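Local coordinates for protein pyrethroid hydrolase (PDB 5Y57) that hydrolyses pyrethroid insecticides such as cypermethrin and permethrin, splitting the ester into its alcohol and its cyclopropanecarboxylic acid, at residues His10-Arg15 with His77-Ala82; Thr125-Asp130 with Asp201-Pro206; Gly140-Phe145 with Ile171-Thr176. All blocks are in the same frame, centred on the assembly; numbering follows the deposited sequence. Where two conformers were deposited one is given.

Interaction 1 of 3, residues His10-Arg15 with His77-Ala82; sequences HGALNR and HSLGGA. With PMS (phenylmethanesulfonic acid), chain G.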
ATOM      1  N   HIS A  10       5.252  -0.657   0.295  1.00 21.64           N
ATOM      2  CA  HIS A  10       4.893  -0.953   1.668  1.00 20.57           C
ATOM      3  C   HIS A  10       3.898   0.081   2.226  1.00 17.71           C
ATOM      4  O   HIS A  10       3.740   1.186   1.707  1.00 20.24           O
ATOM      5  CB  HIS A  10       6.149  -0.974   2.536  1.00 25.92           C
ATOM      6  CG  HIS A  10       6.882   0.333   2.547  1.00 24.98           C
ATOM      7  ND1 HIS A  10       6.405   1.451   3.202  1.00 22.30           N
ATOM      8  CD2 HIS A  10       8.037   0.714   1.945  1.00 22.69           C
ATOM      9  CE1 HIS A  10       7.243   2.456   3.014  1.00 23.05           C
ATOM     10  NE2 HIS A  10       8.239   2.036   2.253  1.00 24.23           N
ATOM     11  N   GLY A  11       3.255  -0.292   3.321  1.00 14.46           N
ATOM     12  CA  GLY A  11       2.382   0.606   4.058  1.00 20.98           C
ATOM     13  C   GLY A  11       3.119   1.331   5.180  1.00 28.97           C
ATOM     14  O   GLY A  11       4.346   1.325   5.268  1.00 21.67           O
ATOM     15  N   ALA A  12       2.338   1.959   6.066  1.00 24.51           N
ATOM     16  CA  ALA A  12       2.923   2.768   7.131  1.00 24.75           C
ATOM     17  C   ALA A  12       3.789   1.945   8.085  1.00 19.77           C
ATOM     18  O   ALA A  12       3.474   0.801   8.431  1.00 22.52           O
ATOM     19  CB  ALA A  12       1.814   3.477   7.903  1.00 21.58           C
ATOM     20  N   LEU A  13       4.882   2.552   8.534  1.00 24.72           N
ATOM     21  CA  LEU A  13       5.827   1.953   9.476  1.00 24.99           C
ATOM     22  C   LEU A  13       6.530   0.693   8.941  1.00 23.95           C
ATOM     23  O   LEU A  13       7.239   0.020   9.698  1.00 26.39           O
ATOM     24  CB  LEU A  13       5.150   1.634  10.813  1.00 19.89           C
ATOM     25  CG  LEU A  13       4.660   2.856  11.605  1.00 27.23           C
ATOM     26  CD1 LEU A  13       3.560   2.475  12.596  1.00 23.30           C
ATOM     27  CD2 LEU A  13       5.815   3.464  12.315  1.00 23.02           C
ATOM     28  N   ASN A  14       6.369   0.352   7.672  1.00 28.16           N
ATOM     29  CA  ASN A  14       6.983  -0.840   7.086  1.00 22.20           C
ATOM     30  C   ASN A  14       8.082  -0.449   6.110  1.00 20.94           C
ATOM     31  O   ASN A  14       8.265   0.724   5.781  1.00 21.33           O
ATOM     32  CB  ASN A  14       5.923  -1.697   6.378  1.00 24.57           C
ATOM     33  CG  ASN A  14       5.185  -2.616   7.324  1.00 29.64           C
ATOM     34  OD1 ASN A  14       4.580  -2.179   8.310  1.00 33.62           O
ATOM     35  ND2 ASN A  14       5.239  -3.917   7.031  1.00 32.78           N
ATOM     36  N   ARG A  15       8.798  -1.460   5.608  1.00 21.67           N
ATOM     37  CA  ARG A  15       9.819  -1.248   4.591  1.00 18.85           C
ATOM     38  C   ARG A  15       9.619  -2.253   3.455  1.00 18.40           C
ATOM     39  O   ARG A  15       8.947  -3.275   3.620  1.00 21.90           O
ATOM     40  CB  ARG A  15      11.249  -1.361   5.171  1.00 21.07           C
ATOM     41  CG  ARG A  15      11.589  -0.346   6.276  1.00 19.53           C
ATOM     42  CD  ARG A  15      13.026  -0.555   6.836  1.00 19.29           C
ATOM     43  NE  ARG A  15      14.029  -0.277   5.820  1.00 24.00           N
ATOM     44  CZ  ARG A  15      15.289  -0.710   5.850  1.00 29.56           C
ATOM     45  NH1 ARG A  15      15.730  -1.446   6.859  1.00 23.19           N
ATOM     46  NH2 ARG A  15      16.110  -0.410   4.851  1.00 31.16           N
ATOM     47  N   HIS A  77       0.165  -1.388  -0.429  1.00 18.41           N
ATOM     48  CA  HIS A  77      -0.454  -2.060   0.710  1.00 19.53           C
ATOM     49  C   HIS A  77      -0.827  -1.029   1.770  1.00 23.23           C
ATOM     50  O   HIS A  77      -0.011  -0.159   2.114  1.00 20.71           O
ATOM     51  CB  HIS A  77       0.455  -3.130   1.314  1.00 20.44           C
ATOM     52  CG  HIS A  77      -0.024  -3.658   2.635  1.00 21.72           C
ATOM     53  ND1 HIS A  77       0.584  -3.326   3.829  1.00 22.33           N
ATOM     54  CD2 HIS A  77      -1.051  -4.480   2.957  1.00 22.78           C
ATOM     55  CE1 HIS A  77      -0.033  -3.931   4.825  1.00 20.28           C
ATOM     56  NE2 HIS A  77      -1.050  -4.612   4.327  1.00 24.42           N
ATOM     57  N   SER A  78      -2.008  -1.184   2.373  0.92 22.15           N
ATOM     58  CA  SER A  78      -2.419  -0.348   3.507  0.92 23.09           C
ATOM     59  C   SER A  78      -2.314   1.101   3.055  0.92 24.64           C
ATOM     60  O   SER A  78      -2.904   1.449   2.019  0.92 23.27           O
ATOM     61  CB  SER A  78      -1.553  -0.727   4.721  0.92 25.31           C
ATOM     62  OG  SER A  78      -2.079  -0.299   5.963  0.92 33.40           O
ATOM     63  N   LEU A  79      -1.527   1.942   3.717  1.00 17.45           N
ATOM     64  CA  LEU A  79      -1.368   3.341   3.319  1.00 18.19           C
ATOM     65  C   LEU A  79      -0.618   3.502   2.008  1.00 22.04           C
ATOM     66  O   LEU A  79      -0.567   4.613   1.466  1.00 23.75           O
ATOM     67  CB  LEU A  79      -0.642   4.112   4.423  1.00 25.02           C
ATOM     68  CG  LEU A  79      -0.579   5.625   4.326  1.00 24.68           C
ATOM     69  CD1 LEU A  79      -1.890   6.160   4.815  1.00 28.36           C
ATOM     70  CD2 LEU A  79       0.604   6.106   5.150  1.00 27.74           C
ATOM     71  N   GLY A  80      -0.032   2.414   1.493  1.00 22.31           N
ATOM     72  CA  GLY A  80       0.683   2.465   0.241  1.00 25.16           C
ATOM     73  C   GLY A  80      -0.183   2.864  -0.926  1.00 23.60           C
ATOM     74  O   GLY A  80       0.336   3.399  -1.901  1.00 27.05           O
ATOM     75  N   GLY A  81      -1.497   2.646  -0.840  1.00 25.66           N
ATOM     76  CA  GLY A  81      -2.372   3.030  -1.941  1.00 22.69           C
ATOM     77  C   GLY A  81      -2.432   4.529  -2.174  1.00 27.25           C
ATOM     78  O   GLY A  81      -2.735   4.972  -3.281  1.00 27.68           O
ATOM     79  N   ALA A  82      -2.159   5.337  -1.130  1.00 28.49           N
ATOM     80  CA  ALA A  82      -2.042   6.784  -1.321  1.00 25.92           C
ATOM     81  C   ALA A  82      -0.886   7.125  -2.258  1.00 26.06           C
ATOM     82  O   ALA A  82      -0.981   8.046  -3.085  1.00 26.39           O
ATOM     83  CB  ALA A  82      -1.858   7.485   0.032  1.00 25.41           C
TER
HETATM   84  C   PMS G 301      -2.830   1.305   7.561  0.83 29.87           C
HETATM   85  S   PMS G 301      -1.391   0.649   7.002  0.83 35.69           S
HETATM   86  C1  PMS G 301      -2.793   2.251   8.740  0.83 35.54           C
HETATM   87  C2  PMS G 301      -1.741   2.247   9.641  0.83 30.83           C
HETATM   88  C3  PMS G 301      -1.740   3.136  10.714  0.83 31.90           C
HETATM   89  C4  PMS G 301      -2.792   4.019  10.872  0.83 33.49           C
HETATM   90  C5  PMS G 301      -3.844   4.022   9.958  0.83 31.34           C
HETATM   91  C6  PMS G 301      -3.854   3.134   8.899  0.83 30.67           C
HETATM   92  O2S PMS G 301      -0.519   1.556   6.322  0.83 22.38           O
HETATM   93  O1S PMS G 301      -0.667  -0.161   7.940  0.83 32.42           O
HETATM   94  O   HOH W   1       3.260  -2.904   4.230  1.00 23.43           O

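Interaction 2 of 3, residues Thr125-Asp130 with Asp201-Pro206; sequences TPHALD and DDVVLP. With PMS (phenylmethanesulfonic acid), chain G.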
ATOM      1  N   THR A 125     -10.597   3.306  11.213  1.00 24.98           N
ATOM      2  CA  THR A 125      -9.673   2.210  11.498  1.00 25.55           C
ATOM      3  C   THR A 125      -9.237   2.314  12.957  1.00 28.05           C
ATOM      4  O   THR A 125      -8.074   2.624  13.247  1.00 28.77           O
ATOM      5  CB  THR A 125      -8.474   2.246  10.550  1.00 25.63           C
ATOM      6  OG1 THR A 125      -7.761   3.465  10.740  1.00 26.15           O
ATOM      7  CG2 THR A 125      -8.950   2.189   9.093  1.00 25.10           C
ATOM      8  N   PRO A 126     -10.158   2.033  13.914  1.00 26.47           N
ATOM      9  CA  PRO A 126      -9.898   2.369  15.323  1.00 32.23           C
ATOM     10  C   PRO A 126      -8.898   1.459  16.014  1.00 29.15           C
ATOM     11  O   PRO A 126      -8.273   1.883  16.983  1.00 20.74           O
ATOM     12  CB  PRO A 126     -11.275   2.247  15.976  1.00 19.83           C
ATOM     13  CG  PRO A 126     -12.035   1.308  15.097  1.00 25.83           C
ATOM     14  CD  PRO A 126     -11.522   1.504  13.716  1.00 26.93           C
ATOM     15  N   HIS A 127      -8.773   0.206  15.574  1.00 24.20           N
ATOM     16  CA  HIS A 127      -7.659  -0.608  16.057  1.00 26.38           C
ATOM     17  C   HIS A 127      -6.327   0.070  15.765  1.00 26.56           C
ATOM     18  O   HIS A 127      -5.437   0.100  16.625  1.00 28.53           O
ATOM     19  CB  HIS A 127      -7.676  -1.993  15.420  1.00 27.54           C
ATOM     20  CG  HIS A 127      -8.759  -2.890  15.923  1.00 28.46           C
ATOM     21  ND1 HIS A 127      -8.507  -4.161  16.388  1.00 28.33           N
ATOM     22  CD2 HIS A 127     -10.099  -2.714  16.009  1.00 27.82           C
ATOM     23  CE1 HIS A 127      -9.644  -4.730  16.745  1.00 26.11           C
ATOM     24  NE2 HIS A 127     -10.623  -3.871  16.529  1.00 27.48           N
ATOM     25  N   ALA A 128      -6.166   0.620  14.554  1.00 25.03           N
ATOM     26  CA  ALA A 128      -4.891   1.243  14.209  1.00 31.27           C
ATOM     27  C   ALA A 128      -4.682   2.516  15.002  1.00 28.08           C
ATOM     28  O   ALA A 128      -3.582   2.764  15.510  1.00 26.51           O
ATOM     29  CB  ALA A 128      -4.807   1.550  12.714  1.00 27.35           C
ATOM     30  N   LEU A 129      -5.721   3.357  15.091  1.00 26.45           N
ATOM     31  CA  LEU A 129      -5.573   4.631  15.795  1.00 26.89           C
ATOM     32  C   LEU A 129      -5.229   4.407  17.253  1.00 24.98           C
ATOM     33  O   LEU A 129      -4.512   5.218  17.856  1.00 23.53           O
ATOM     34  CB  LEU A 129      -6.850   5.465  15.686  1.00 26.64           C
ATOM     35  CG  LEU A 129      -7.019   6.219  14.367  1.00 26.37           C
ATOM     36  CD1 LEU A 129      -8.394   6.809  14.292  1.00 29.08           C
ATOM     37  CD2 LEU A 129      -6.000   7.324  14.295  1.00 33.31           C
ATOM     38  N   ASP A 130      -5.737   3.313  17.820  1.00 24.22           N
ATOM     39  CA  ASP A 130      -5.475   2.942  19.208  1.00 24.81           C
ATOM     40  C   ASP A 130      -4.001   2.585  19.442  1.00 28.94           C
ATOM     41  O   ASP A 130      -3.405   3.004  20.440  1.00 27.19           O
ATOM     42  CB  ASP A 130      -6.383   1.765  19.554  1.00 21.94           C
ATOM     43  CG  ASP A 130      -6.185   1.249  20.947  1.00 26.04           C
ATOM     44  OD1 ASP A 130      -6.283   2.052  21.887  1.00 32.59           O
ATOM     45  OD2 ASP A 130      -5.958   0.026  21.104  1.00 34.11           O
ATOM     46  N   ASP A 201     -10.280 -10.882   6.524  1.00 26.47           N
ATOM     47  CA  ASP A 201     -10.236 -10.943   7.977  1.00 27.69           C
ATOM     48  C   ASP A 201      -9.368  -9.857   8.600  1.00 21.60           C
ATOM     49  O   ASP A 201      -8.948 -10.012   9.747  1.00 23.68           O
ATOM     50  CB  ASP A 201      -9.760 -12.319   8.446  1.00 25.91           C
ATOM     51  CG  ASP A 201     -10.661 -13.448   7.969  1.00 29.27           C
ATOM     52  OD1 ASP A 201     -11.824 -13.191   7.608  1.00 30.42           O
ATOM     53  OD2 ASP A 201     -10.210 -14.618   7.970  1.00 33.80           O
ATOM     54  N   ASP A 202      -9.077  -8.784   7.866  1.00 22.64           N
ATOM     55  CA  ASP A 202      -8.271  -7.688   8.383  1.00 24.56           C
ATOM     56  C   ASP A 202      -9.029  -6.977   9.515  1.00 28.41           C
ATOM     57  O   ASP A 202     -10.238  -6.747   9.414  1.00 24.92           O
ATOM     58  CB  ASP A 202      -7.942  -6.729   7.229  1.00 22.86           C
ATOM     59  CG  ASP A 202      -6.793  -5.746   7.549  1.00 27.84           C
ATOM     60  OD1 ASP A 202      -6.556  -5.408   8.742  1.00 30.30           O
ATOM     61  OD2 ASP A 202      -6.138  -5.265   6.589  1.00 26.33           O
ATOM     62  N   VAL A 203      -8.348  -6.702  10.625  1.00 24.56           N
ATOM     63  CA  VAL A 203      -8.942  -5.905  11.693  1.00 26.30           C
ATOM     64  C   VAL A 203      -8.361  -4.497  11.750  1.00 25.71           C
ATOM     65  O   VAL A 203      -9.013  -3.597  12.303  1.00 26.89           O
ATOM     66  CB  VAL A 203      -8.820  -6.599  13.066  1.00 28.67           C
ATOM     67  CG1 VAL A 203      -9.320  -8.040  12.966  1.00 30.49           C
ATOM     68  CG2 VAL A 203      -7.386  -6.573  13.575  1.00 29.79           C
ATOM     69  N   VAL A 204      -7.181  -4.276  11.178  1.00 26.25           N
ATOM     70  CA  VAL A 204      -6.682  -2.922  10.948  1.00 25.61           C
ATOM     71  C   VAL A 204      -7.631  -2.179  10.025  1.00 30.30           C
ATOM     72  O   VAL A 204      -8.229  -1.163  10.398  1.00 23.16           O
ATOM     73  CB  VAL A 204      -5.258  -2.976  10.367  1.00 21.32           C
ATOM     74  CG1 VAL A 204      -4.657  -1.577  10.197  1.00 23.12           C
ATOM     75  CG2 VAL A 204      -4.383  -3.881  11.223  1.00 25.79           C
ATOM     76  N   LEU A 205      -7.788  -2.694   8.802  1.00 24.43           N
ATOM     77  CA  LEU A 205      -8.670  -2.128   7.795  1.00 22.45           C
ATOM     78  C   LEU A 205      -9.833  -3.102   7.604  1.00 21.51           C
ATOM     79  O   LEU A 205      -9.732  -4.054   6.812  1.00 24.83           O
ATOM     80  CB  LEU A 205      -7.905  -1.906   6.491  1.00 22.87           C
ATOM     81  CG  LEU A 205      -8.687  -1.200   5.401  1.00 27.80           C
ATOM     82  CD1 LEU A 205      -9.239   0.111   5.955  1.00 19.56           C
ATOM     83  CD2 LEU A 205      -7.779  -0.978   4.205  1.00 26.13           C
ATOM     84  N   PRO A 206     -10.937  -2.926   8.337  1.00 21.21           N
ATOM     85  CA  PRO A 206     -12.038  -3.903   8.304  1.00 18.55           C
ATOM     86  C   PRO A 206     -12.577  -4.111   6.893  1.00 19.28           C
ATOM     87  O   PRO A 206     -12.501  -3.226   6.039  1.00 19.49           O
ATOM     88  CB  PRO A 206     -13.097  -3.268   9.210  1.00 19.46           C
ATOM     89  CG  PRO A 206     -12.292  -2.296  10.105  1.00 20.79           C
ATOM     90  CD  PRO A 206     -11.185  -1.799   9.257  1.00 19.06           C
TER
HETATM   91  C   PMS G 301      -2.830   1.305   7.561  0.83 29.87           C
HETATM   92  S   PMS G 301      -1.391   0.649   7.002  0.83 35.69           S
HETATM   93  C1  PMS G 301      -2.793   2.251   8.740  0.83 35.54           C
HETATM   94  C2  PMS G 301      -1.741   2.247   9.641  0.83 30.83           C
HETATM   95  C3  PMS G 301      -1.740   3.136  10.714  0.83 31.90           C
HETATM   96  C4  PMS G 301      -2.792   4.019  10.872  0.83 33.49           C
HETATM   97  C5  PMS G 301      -3.844   4.022   9.958  0.83 31.34           C
HETATM   98  C6  PMS G 301      -3.854   3.134   8.899  0.83 30.67           C
HETATM   99  O2S PMS G 301      -0.519   1.556   6.322  0.83 22.38           O
HETATM  100  O1S PMS G 301      -0.667  -0.161   7.940  0.83 32.42           O

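Interaction 3 of 3, residues Gly140-Phe145 with Ile171-Thr176; sequences GLQADF and IQTQST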
ATOM      1  N   GLY A 140       4.782  12.890  13.615  1.00 36.02           N
ATOM      2  CA  GLY A 140       5.180  11.503  13.467  1.00 36.50           C
ATOM      3  C   GLY A 140       4.156  10.568  14.077  1.00 32.61           C
ATOM      4  O   GLY A 140       3.481  10.895  15.053  1.00 28.39           O
ATOM      5  N   LEU A 141       4.041   9.390  13.486  1.00 26.00           N
ATOM      6  CA  LEU A 141       3.272   8.314  14.085  1.00 26.49           C
ATOM      7  C   LEU A 141       4.223   7.200  14.459  1.00 25.71           C
ATOM      8  O   LEU A 141       5.181   6.923  13.731  1.00 30.58           O
ATOM      9  CB  LEU A 141       2.195   7.774  13.143  1.00 26.32           C
ATOM     10  CG  LEU A 141       1.127   8.734  12.668  1.00 24.65           C
ATOM     11  CD1 LEU A 141       0.297   8.020  11.618  1.00 30.27           C
ATOM     12  CD2 LEU A 141       0.248   9.163  13.860  1.00 25.69           C
ATOM     13  N   GLN A 142       3.956   6.560  15.588  1.00 24.70           N
ATOM     14  CA  GLN A 142       4.827   5.496  16.061  1.00 23.60           C
ATOM     15  C   GLN A 142       3.982   4.528  16.866  1.00 24.57           C
ATOM     16  O   GLN A 142       3.032   4.940  17.524  1.00 24.25           O
ATOM     17  CB  GLN A 142       5.978   6.072  16.901  1.00 23.91           C
ATOM     18  CG  GLN A 142       6.876   5.039  17.535  1.00 28.64           C
ATOM     19  CD  GLN A 142       7.590   5.569  18.772  1.00 30.98           C
ATOM     20  OE1 GLN A 142       7.762   6.778  18.944  1.00 33.20           O
ATOM     21  NE2 GLN A 142       7.981   4.666  19.650  1.00 32.09           N
ATOM     22  N   ALA A 143       4.327   3.241  16.816  1.00 20.58           N
ATOM     23  CA  ALA A 143       3.486   2.240  17.458  1.00 21.51           C
ATOM     24  C   ALA A 143       3.596   2.280  18.979  1.00 26.77           C
ATOM     25  O   ALA A 143       4.586   2.749  19.561  1.00 28.05           O
ATOM     26  CB  ALA A 143       3.837   0.832  16.962  1.00 25.43           C
ATOM     27  N   ASP A 144       2.569   1.742  19.633  1.00 25.45           N
ATOM     28  CA  ASP A 144       2.527   1.703  21.096  1.00 23.85           C
ATOM     29  C   ASP A 144       3.232   0.446  21.577  1.00 28.39           C
ATOM     30  O   ASP A 144       2.621  -0.613  21.755  1.00 21.68           O
ATOM     31  CB  ASP A 144       1.097   1.755  21.601  1.00 24.56           C
ATOM     32  CG  ASP A 144       1.018   1.753  23.094  1.00 27.24           C
ATOM     33  OD1 ASP A 144       2.050   2.058  23.762  1.00 26.39           O
ATOM     34  OD2 ASP A 144      -0.093   1.476  23.612  1.00 25.94           O
ATOM     35  N   PHE A 145       4.538   0.576  21.831  1.00 25.57           N
ATOM     36  CA  PHE A 145       5.309  -0.592  22.221  1.00 21.40           C
ATOM     37  C   PHE A 145       5.072  -1.030  23.652  1.00 23.49           C
ATOM     38  O   PHE A 145       5.667  -2.025  24.068  1.00 22.43           O
ATOM     39  CB  PHE A 145       6.794  -0.332  21.974  1.00 26.88           C
ATOM     40  CG  PHE A 145       7.127  -0.216  20.513  1.00 23.32           C
ATOM     41  CD1 PHE A 145       6.872  -1.278  19.657  1.00 21.59           C
ATOM     42  CD2 PHE A 145       7.611   0.964  19.985  1.00 25.34           C
ATOM     43  CE1 PHE A 145       7.166  -1.191  18.307  1.00 26.45           C
ATOM     44  CE2 PHE A 145       7.894   1.067  18.630  1.00 26.89           C
ATOM     45  CZ  PHE A 145       7.677  -0.017  17.792  1.00 28.14           C
ATOM     46  N   ILE A 171      10.184   0.400  10.237  1.00 27.25           N
ATOM     47  CA  ILE A 171      10.849   1.580  10.776  1.00 25.25           C
ATOM     48  C   ILE A 171      10.111   2.034  12.047  1.00 28.71           C
ATOM     49  O   ILE A 171       9.007   1.580  12.360  1.00 26.24           O
ATOM     50  CB  ILE A 171      10.939   2.748   9.769  1.00 23.68           C
ATOM     51  CG1 ILE A 171       9.546   3.184   9.327  1.00 24.73           C
ATOM     52  CG2 ILE A 171      11.776   2.390   8.553  1.00 27.62           C
ATOM     53  CD1 ILE A 171       9.544   4.428   8.461  1.00 21.90           C
ATOM     54  N   GLN A 172      10.741   2.971  12.763  1.00 24.96           N
ATOM     55  CA  GLN A 172      10.226   3.390  14.062  1.00 27.01           C
ATOM     56  C   GLN A 172       9.170   4.481  13.946  1.00 23.12           C
ATOM     57  O   GLN A 172       8.195   4.481  14.713  1.00 26.36           O
ATOM     58  CB  GLN A 172      11.378   3.872  14.956  1.00 23.03           C
ATOM     59  CG  GLN A 172      12.217   2.749  15.553  1.00 29.34           C
ATOM     60  CD  GLN A 172      11.492   1.920  16.630  1.00 31.10           C
ATOM     61  OE1 GLN A 172      11.354   2.358  17.783  1.00 29.38           O
ATOM     62  NE2 GLN A 172      11.083   0.699  16.271  1.00 24.43           N
ATOM     63  N   THR A 173       9.348   5.448  13.046  1.00 21.00           N
ATOM     64  CA  THR A 173       8.431   6.580  12.965  1.00 25.92           C
ATOM     65  C   THR A 173       8.024   6.871  11.522  1.00 23.14           C
ATOM     66  O   THR A 173       8.853   6.854  10.612  1.00 31.63           O
ATOM     67  CB  THR A 173       9.054   7.838  13.599  1.00 29.42           C
ATOM     68  OG1 THR A 173      10.281   8.145  12.929  1.00 39.46           O
ATOM     69  CG2 THR A 173       9.337   7.614  15.082  1.00 27.03           C
ATOM     70  N   GLN A 174       6.749   7.173  11.337  1.00 25.08           N
ATOM     71  CA  GLN A 174       6.118   7.364  10.039  1.00 23.50           C
ATOM     72  C   GLN A 174       5.754   8.829   9.840  1.00 23.27           C
ATOM     73  O   GLN A 174       5.278   9.483  10.774  1.00 26.34           O
ATOM     74  CB  GLN A 174       4.859   6.513   9.946  1.00 22.52           C
ATOM     75  CG  GLN A 174       3.927   6.874   8.773  1.00 21.12           C
ATOM     76  CD  GLN A 174       4.439   6.328   7.449  1.00 20.45           C
ATOM     77  OE1 GLN A 174       4.983   5.225   7.393  1.00 21.18           O
ATOM     78  NE2 GLN A 174       4.285   7.104   6.385  1.00 17.67           N
ATOM     79  N   SER A 175       5.973   9.338   8.630  1.00 23.30           N
ATOM     80  CA  SER A 175       5.540  10.689   8.281  1.00 23.06           C
ATOM     81  C   SER A 175       4.027  10.752   8.106  1.00 28.32           C
ATOM     82  O   SER A 175       3.411   9.836   7.551  1.00 23.03           O
ATOM     83  CB  SER A 175       6.210  11.152   6.991  1.00 23.44           C
ATOM     84  OG  SER A 175       5.497  12.256   6.446  1.00 26.68           O
ATOM     85  N   THR A 176       3.419  11.842   8.582  1.00 31.24           N
ATOM     86  CA  THR A 176       1.973  11.994   8.426  1.00 27.58           C
ATOM     87  C   THR A 176       1.588  12.530   7.053  1.00 23.43           C
ATOM     88  O   THR A 176       0.391  12.654   6.773  1.00 28.92           O
ATOM     89  CB  THR A 176       1.404  12.906   9.520  1.00 28.33           C
ATOM     90  OG1 THR A 176       2.044  14.184   9.456  1.00 28.09           O
ATOM     91  CG2 THR A 176       1.628  12.278  10.898  1.00 27.26           C
TER
HETATM   92  O   HOH W   2       6.644   2.272  15.446  1.00 20.45           O

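Interaction 1 of 3, residues His10-Arg15 with His77-Ala82
L79 meets A12 because its CG stands opposite its backbone N (chi1 -170°) and chi2 of 80° then brings CD2 against the methyl, CD2 of L79 and CB of A12 being 4.0 Å apart. H77 turns its CG the same way (chi1 169°), and this swings the ring beside G11, whose N lies near the ring plane at the edge. One water joins the two, taking the N-H of G11 at 2.8 Å and lying 2.7 Å from ND1 of H77. The backbones also come very close, with CA of G11 3.2 Å from the carbonyl O of H77, a fit that the glycine's lack of a side chain permits.

H77-G80 is a type II' beta turn, with S78 in the strained backbone conformation expected of a nucleophile elbow between a strand and a helix. In the modelled conformer S78 OG is covalently bonded to the sulfur of the phenylmethanesulfonyl group, consistent with S78 being the nucleophile. Oxygen O2S of that group is gripped by two backbone N-H groups, one from each segment: A12 N at 2.9 Å and L79 N at 2.8 Å. Two N-H groups on one oxygen is oxyanion-hole geometry, and O2S probably takes the place of the ester oxyanion. H10 ND1 and the N of N14 reach the O of G11 from opposite faces of its carbonyl plane, tying down the type II turn.

H77 NE2 is held by the O of H230. The loop follows strand 3-9, the elbow links strand 71-77 to helix 80-90, and L79 packs against helix 177-180.

Interaction 2 of 3, residues Thr125-Asp130 with Asp201-Pro206
The carbonyl oxygen of V203 sits over one face of the H127 imidazole, 3.7 Å from CG of H127 and displaced toward the rim of the ring. No hydrogen bond crosses between these segments; the contact is made by van der Waals touches. From the same residue V203, CG2 comes obliquely to within 3.9 Å of H127 ND1. One residue on, the O of V204 reaches CB of T125 at 3.4 Å, and V204 turns CG1 opposite its backbone N (chi1 -176°) to meet CB of A128 at 4.0 Å. That methyl of A128 also touches the ligand ring, 3.7 Å from atom C4 of the phenylmethanesulfonyl group.

The 201-206 loop follows strand 194-199 of the alpha/beta hydrolase core and carries D202, probably the acid of the charge relay; helix 126-131 lies against it. D202 OD2 is hydrogen-bonded to H230 ND1 and to T102 OG1. Its other oxygen, OD1, takes the N-H of L205 at 3.0 Å from above the carboxylate plane, an Asx motif that, with the OD2 bonds, probably limits the carboxylate's movement. L205 CB points away from 125-130, yet its CD1 returns to lie 3.8 Å from CG2 of T125.

Interaction 3 of 3, residues Gly140-Phe145 with Ile171-Thr176
The side chains of L141 and T176 cross at about a right angle, CG of L141 resting 4.0 Å from CG2 of T176, at one end of an antiparallel beta pairing. Strand 140-143 is the middle of a small three-stranded sheet, 132-135, 140-143 and 174-175, inserted between strands 95-101 and 194-199 of the main sheet, where alpha/beta hydrolases commonly carry their cap.

L141 and Q174 form the hydrogen-bonded pair, with both CB atoms on the same face. L141 N gives to Q174 O at 3.0 Å and Q174 N returns to L141 O at 2.9 Å, both in the carbonyl plane. From there the Q174 chain bends away at chi2 (78°), so its amide leaves the partner strand: NE2 bonds to S175 O and to Y57 OH, and OE1 has its partner in the 10-15 loop, L13.

The Q142 chain, by contrast, is extended past CG; CG lies 3.2 Å from the O of Q172, while CB of Q142 lies 4.1 Å from CG2 of T173. Beyond the strand, at the solvent-exposed end, the F145 ring and the Q172 amide cross obliquely as side chains although their planes are only 8° apart; CZ of F145 comes within 3.8 Å of NE2 of Q172. Past Q142 and T173 the backbones diverge, and a water bridges them, accepting from A143 N at 2.9 Å and donating to Q172 O at 2.8 Å.

How the interactions relate
Interactions 1 and 2 approach the same ligand from different parts of the chain: 1 holds its sulfonyl end and 2 lies against its ring, with their centres 14 Å apart and nearest atoms about 5 Å. The side chain of H230, probably the relay histidine, lies near both, its nearest atoms about 3 Å from the side chains of S78 and V204. Interaction 3, nested in the loop that interaction 2 closes, joins interaction 1 directly: L13 N lies 2.9 Å from Q174 OE1, and L13 O lies 3.0 Å from I171 N, both probable hydrogen bonds. So the cap sheet is tied to the probable oxyanion-hole loop, while the L141 side chain stops about 5 Å from the ligand.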